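Local atomic coordinates of exported gluconolactonase (Xanthomonas campestris pv. campestris, PDB entry 3DR2), a protein that probably hydrolyses gluconolactone to gluconate, as a calcium-binding six-bladed beta-propeller of the SMP-30 family that forms a dimer. Residues C5-A10 with G76-L81; Q56-W61 with G71-G76. All coordinates share one frame; numbering follows the deposited sequence.

Interaction 1: C5-A10 with G76-L81; sequences CRVRPA and GTVDVL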
# COMPACT_ATOMS: atom_id res chain seq x y z
N CYS A 5 11.23 -0.82 12.34
CA CYS A 5 11.93 0.42 12.05
C CYS A 5 11.13 1.67 12.39
O CYS A 5 9.91 1.63 12.55
CB CYS A 5 12.39 0.48 10.58
SG CYS A 5 11.14 0.82 9.30
N ARG A 6 11.84 2.78 12.54
CA ARG A 6 11.23 4.06 12.85
C ARG A 6 10.85 4.73 11.54
O ARG A 6 11.72 4.98 10.70
CB ARG A 6 12.21 4.93 13.62
CG ARG A 6 11.65 6.29 14.00
CD ARG A 6 12.77 7.29 14.23
NE ARG A 6 13.70 6.83 15.26
CZ ARG A 6 14.81 7.47 15.60
NH1 ARG A 6 15.59 6.98 16.55
NH2 ARG A 6 15.14 8.60 14.98
N VAL A 7 9.57 5.02 11.35
CA VAL A 7 9.10 5.66 10.13
C VAL A 7 8.90 7.17 10.23
O VAL A 7 8.63 7.83 9.23
CB VAL A 7 7.82 4.98 9.59
CG1 VAL A 7 8.15 3.59 9.06
CG2 VAL A 7 6.77 4.88 10.69
N ARG A 8 9.01 7.71 11.44
CA ARG A 8 8.91 9.16 11.66
C ARG A 8 9.76 9.50 12.87
O ARG A 8 9.59 8.92 13.94
CB ARG A 8 7.47 9.63 11.92
CG ARG A 8 7.36 11.16 12.02
CD ARG A 8 6.04 11.62 12.63
NE ARG A 8 5.81 13.06 12.55
CZ ARG A 8 6.29 13.96 13.41
NH1 ARG A 8 7.03 13.58 14.44
NH2 ARG A 8 5.99 15.25 13.25
N PRO A 9 10.72 10.42 12.71
CA PRO A 9 11.56 10.79 13.85
C PRO A 9 10.76 11.60 14.86
O PRO A 9 9.70 12.14 14.54
CB PRO A 9 12.68 11.60 13.22
CG PRO A 9 12.01 12.23 12.04
CD PRO A 9 11.17 11.09 11.48
N ALA A 10 11.26 11.68 16.09
CA ALA A 10 10.59 12.46 17.12
C ALA A 10 10.51 13.88 16.57
O ALA A 10 11.34 14.29 15.77
CB ALA A 10 11.39 12.43 18.41
N GLY A 76 6.35 12.20 19.36
CA GLY A 76 6.14 12.34 17.93
C GLY A 76 6.68 11.21 17.08
O GLY A 76 6.37 11.12 15.89
N THR A 77 7.49 10.35 17.68
CA THR A 77 8.07 9.22 16.97
C THR A 77 6.99 8.23 16.56
O THR A 77 6.00 8.06 17.27
CB THR A 77 9.07 8.46 17.85
OG1 THR A 77 10.13 9.34 18.24
CG2 THR A 77 9.65 7.27 17.09
N VAL A 78 7.17 7.62 15.39
CA VAL A 78 6.24 6.60 14.92
C VAL A 78 7.12 5.40 14.56
O VAL A 78 8.05 5.51 13.76
CB VAL A 78 5.44 7.05 13.67
CG1 VAL A 78 4.51 5.91 13.22
CG2 VAL A 78 4.62 8.29 13.99
N ASP A 79 6.83 4.27 15.19
CA ASP A 79 7.57 3.04 14.97
C ASP A 79 6.67 1.97 14.37
O ASP A 79 5.45 2.02 14.52
CB ASP A 79 8.12 2.50 16.30
CG ASP A 79 9.11 3.43 16.94
OD1 ASP A 79 10.06 3.83 16.24
OD2 ASP A 79 8.96 3.75 18.14
N VAL A 80 7.27 1.01 13.67
CA VAL A 80 6.50 -0.08 13.11
C VAL A 80 6.41 -1.14 14.21
O VAL A 80 7.43 -1.69 14.64
CB VAL A 80 7.20 -0.70 11.87
CG1 VAL A 80 6.40 -1.90 11.36
CG2 VAL A 80 7.33 0.35 10.77
N LEU A 81 5.20 -1.41 14.69
CA LEU A 81 4.98 -2.39 15.75
C LEU A 81 4.83 -3.80 15.17
O LEU A 81 5.33 -4.76 15.74
CB LEU A 81 3.73 -2.03 16.56
CG LEU A 81 3.76 -0.69 17.31
CD1 LEU A 81 2.41 -0.43 17.98
CD2 LEU A 81 4.88 -0.71 18.34
O HOH W 1 12.37 4.78 17.38
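Val7 spreads its two methyl branches over two valines of the neighbouring strand: CG2 of Val7 lies 3.5 Å from CG1 of Val78, while CG1 of Val7 meets CG2 of Val80 at 3.8 Å, the side chains of Val7 and Val80 crossing at about a right angle. The backbone beneath is a classic beta bulge in an antiparallel pair, by which residues 6-8 add an outermost strand to a propeller blade. Both Val7 and Arg8 face Val78, whose carbonyl O takes a bond from Val7 N at 2.9 Å and a weak, longer one from Arg8 N. The register slips by one residue here, between the non-hydrogen-bonded pair Arg6-Asp79 and the hydrogen-bonded pair Arg8-Val78. Beyond the bulge Val80 N binds Cys5 O, and on the other side Val78 N binds Arg8 O.

On the opposite face, Arg6 and Asp79 do not pair directly. Arg6 swings its CG away from the backbone N (chi1 -180°) to rest on CG2 of Thr77, and a water accepts from Arg6 NE and donates to Asp79 OD1; Asp79 OD2 forms a salt bridge with Arg73. Cys5 extends the contact to the dimer, its SG being disulfide-bonded to Cys160 of the second subunit. Arg8 runs extended past CG2 of Val78, and its guanidinium also binds the carbonyls of Gly11 and Pro12. Arg8 NH1 reaches Gly76 O at 2.9 Å from above the carbonyl plane, 51° out of it.

Interaction 2: Q56-W61 with G71-G76; sequences QRTLVW and GWREDG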
# COMPACT_ATOMS: atom_id res chain seq x y z
N GLN A 56 1.98 1.36 27.04
CA GLN A 56 3.12 1.87 26.28
C GLN A 56 2.94 3.34 25.88
O GLN A 56 3.75 3.87 25.12
CB GLN A 56 3.33 1.02 25.02
CG GLN A 56 3.52 -0.47 25.29
CD GLN A 56 4.87 -0.97 24.83
OE1 GLN A 56 5.19 -2.16 24.95
NE2 GLN A 56 5.68 -0.07 24.29
N ARG A 57 1.90 3.97 26.42
CA ARG A 57 1.56 5.36 26.11
C ARG A 57 1.77 5.62 24.63
O ARG A 57 2.41 6.59 24.22
CB ARG A 57 2.39 6.33 26.95
CG ARG A 57 2.06 6.25 28.45
CD ARG A 57 2.40 7.54 29.19
NE ARG A 57 1.55 8.66 28.79
CZ ARG A 57 0.30 8.85 29.20
NH1 ARG A 57 -0.27 7.99 30.04
NH2 ARG A 57 -0.40 9.89 28.76
N THR A 58 1.19 4.73 23.83
CA THR A 58 1.31 4.77 22.39
C THR A 58 -0.04 4.66 21.69
O THR A 58 -0.90 3.90 22.13
CB THR A 58 2.19 3.60 21.90
OG1 THR A 58 3.51 3.72 22.46
CG2 THR A 58 2.28 3.58 20.38
N LEU A 59 -0.23 5.41 20.61
CA LEU A 59 -1.46 5.32 19.83
C LEU A 59 -1.13 4.31 18.72
O LEU A 59 -0.29 4.57 17.86
CB LEU A 59 -1.83 6.67 19.20
CG LEU A 59 -3.20 6.76 18.49
CD1 LEU A 59 -3.21 5.95 17.19
CD2 LEU A 59 -4.29 6.28 19.43
N VAL A 60 -1.79 3.16 18.78
CA VAL A 60 -1.59 2.09 17.81
C VAL A 60 -2.62 2.18 16.68
O VAL A 60 -3.79 2.37 16.94
CB VAL A 60 -1.78 0.72 18.49
CG1 VAL A 60 -1.63 -0.40 17.47
CG2 VAL A 60 -0.78 0.55 19.64
N TRP A 61 -2.19 2.07 15.43
CA TRP A 61 -3.15 2.10 14.34
C TRP A 61 -2.59 1.34 13.15
O TRP A 61 -1.39 1.06 13.11
CB TRP A 61 -3.55 3.55 13.99
CG TRP A 61 -2.72 4.26 12.98
CD1 TRP A 61 -3.04 4.48 11.68
CD2 TRP A 61 -1.46 4.92 13.20
NE1 TRP A 61 -2.07 5.25 11.07
CE2 TRP A 61 -1.09 5.53 11.99
CE3 TRP A 61 -0.62 5.06 14.32
CZ2 TRP A 61 0.09 6.27 11.84
CZ3 TRP A 61 0.55 5.79 14.17
CH2 TRP A 61 0.90 6.39 12.95
N GLY A 71 2.92 2.61 15.60
CA GLY A 71 2.77 3.10 16.95
C GLY A 71 3.30 4.52 17.10
O GLY A 71 4.47 4.79 16.85
N TRP A 72 2.41 5.44 17.50
CA TRP A 72 2.79 6.83 17.69
C TRP A 72 3.19 7.02 19.15
O TRP A 72 2.41 6.73 20.05
CB TRP A 72 1.60 7.74 17.38
CG TRP A 72 1.85 9.19 17.70
CD1 TRP A 72 2.53 10.09 16.94
CD2 TRP A 72 1.42 9.89 18.88
NE1 TRP A 72 2.55 11.32 17.57
CE2 TRP A 72 1.87 11.22 18.76
CE3 TRP A 72 0.69 9.52 20.02
CZ2 TRP A 72 1.63 12.19 19.74
CZ3 TRP A 72 0.45 10.48 20.99
CH2 TRP A 72 0.91 11.80 20.84
N ARG A 73 4.42 7.50 19.37
CA ARG A 73 4.95 7.76 20.71
C ARG A 73 4.67 9.23 21.02
O ARG A 73 4.61 10.06 20.12
CB ARG A 73 6.45 7.49 20.75
CG ARG A 73 6.91 6.22 20.05
CD ARG A 73 6.20 4.96 20.54
NE ARG A 73 6.87 3.76 20.04
CZ ARG A 73 6.60 2.51 20.41
NH1 ARG A 73 5.65 2.27 21.31
NH2 ARG A 73 7.32 1.51 19.92
N GLU A 74 4.53 9.57 22.30
CA GLU A 74 4.21 10.94 22.66
C GLU A 74 5.23 12.02 22.28
O GLU A 74 4.91 13.21 22.31
CB GLU A 74 3.86 11.01 24.14
CG GLU A 74 2.65 10.14 24.49
CD GLU A 74 2.17 10.32 25.91
OE1 GLU A 74 2.96 10.08 26.84
OE2 GLU A 74 0.99 10.69 26.09
N ASP A 75 6.44 11.62 21.90
CA ASP A 75 7.44 12.61 21.49
C ASP A 75 7.36 12.82 19.98
O ASP A 75 8.17 13.53 19.38
CB ASP A 75 8.84 12.16 21.92
CG ASP A 75 9.37 11.01 21.10
OD1 ASP A 75 8.57 10.15 20.69
OD2 ASP A 75 10.60 10.96 20.89
N GLY A 76 6.35 12.20 19.36
CA GLY A 76 6.14 12.34 17.93
C GLY A 76 6.68 11.21 17.08
O GLY A 76 6.37 11.12 15.89
O HOH W 2 5.11 7.37 24.15
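Leu59 and Trp72 form the central hydrogen-bonded pair of an antiparallel ladder: Trp72 N binds Leu59 O at 2.9 Å, and Leu59 N binds Trp72 O. A water bridges the two segments just past the ladder, donating to Arg57 O and accepting from Glu74 N.

The charged contacts lie toward the start of strand 58-63 and the end of the paired strand. Arg57 presents NE and NH2 to the two carboxylate oxygens of Glu74, with Arg57 NE on Glu74 OE1 at 2.8 Å and Arg57 NH2 on Glu74 OE2 at 3.1 Å. OE1 sits in the guanidinium plane, yet NE meets it from above the carboxylate, the two planes being 53° apart. Arg290 is a second partner of Glu74 OE2. Arg73, bent at chi2 (-55°), brings NH1 back to Thr58 OG1 at 2.8 Å, with the hydroxyl in its guanidinium plane; two bonds therefore hold that hydroxyl, one accepted from Arg73 and one donated to Gln56 O.

Apolar contacts fill the Leu59-Trp72 face. Leu59 CB approaches Trp72 CE3 at 3.9 Å, and CZ3 of Trp61 lies 3.9 Å from Trp72 CB. Phe292, from strand 290-295 of the adjoining blade, meets the Trp72 ring with planes about 60° apart. Arg73 to Gly76 form a type I beta turn. The arrangement is a beta hairpin of neighbouring strands within one propeller blade.

Overall arrangement
Both contacts build the same antiparallel sheet, and the chain between residues 10 and 76, whose ends interaction 1 brings together, contains the first segment of interaction 2 and most of the second. Strands 68-73 and 78-83 are neighbours, so the two contacts meet directly, through backbone and side chain: Asp79 O is probably hydrogen-bonded to Gly71 N, and Gly76 belongs to both. Interaction 2 joins consecutive strands within the blade and is the more buried, with aromatic rings set against the adjoining blade and the Arg57-Glu74 ion pair at its end. Interaction 1 brings a sequence-distant N-terminal strand onto the sheet's outer edge, farther from the chain centre, where bulged backbone bonds and small valines replace the tryptophans and the second subunit comes into reach.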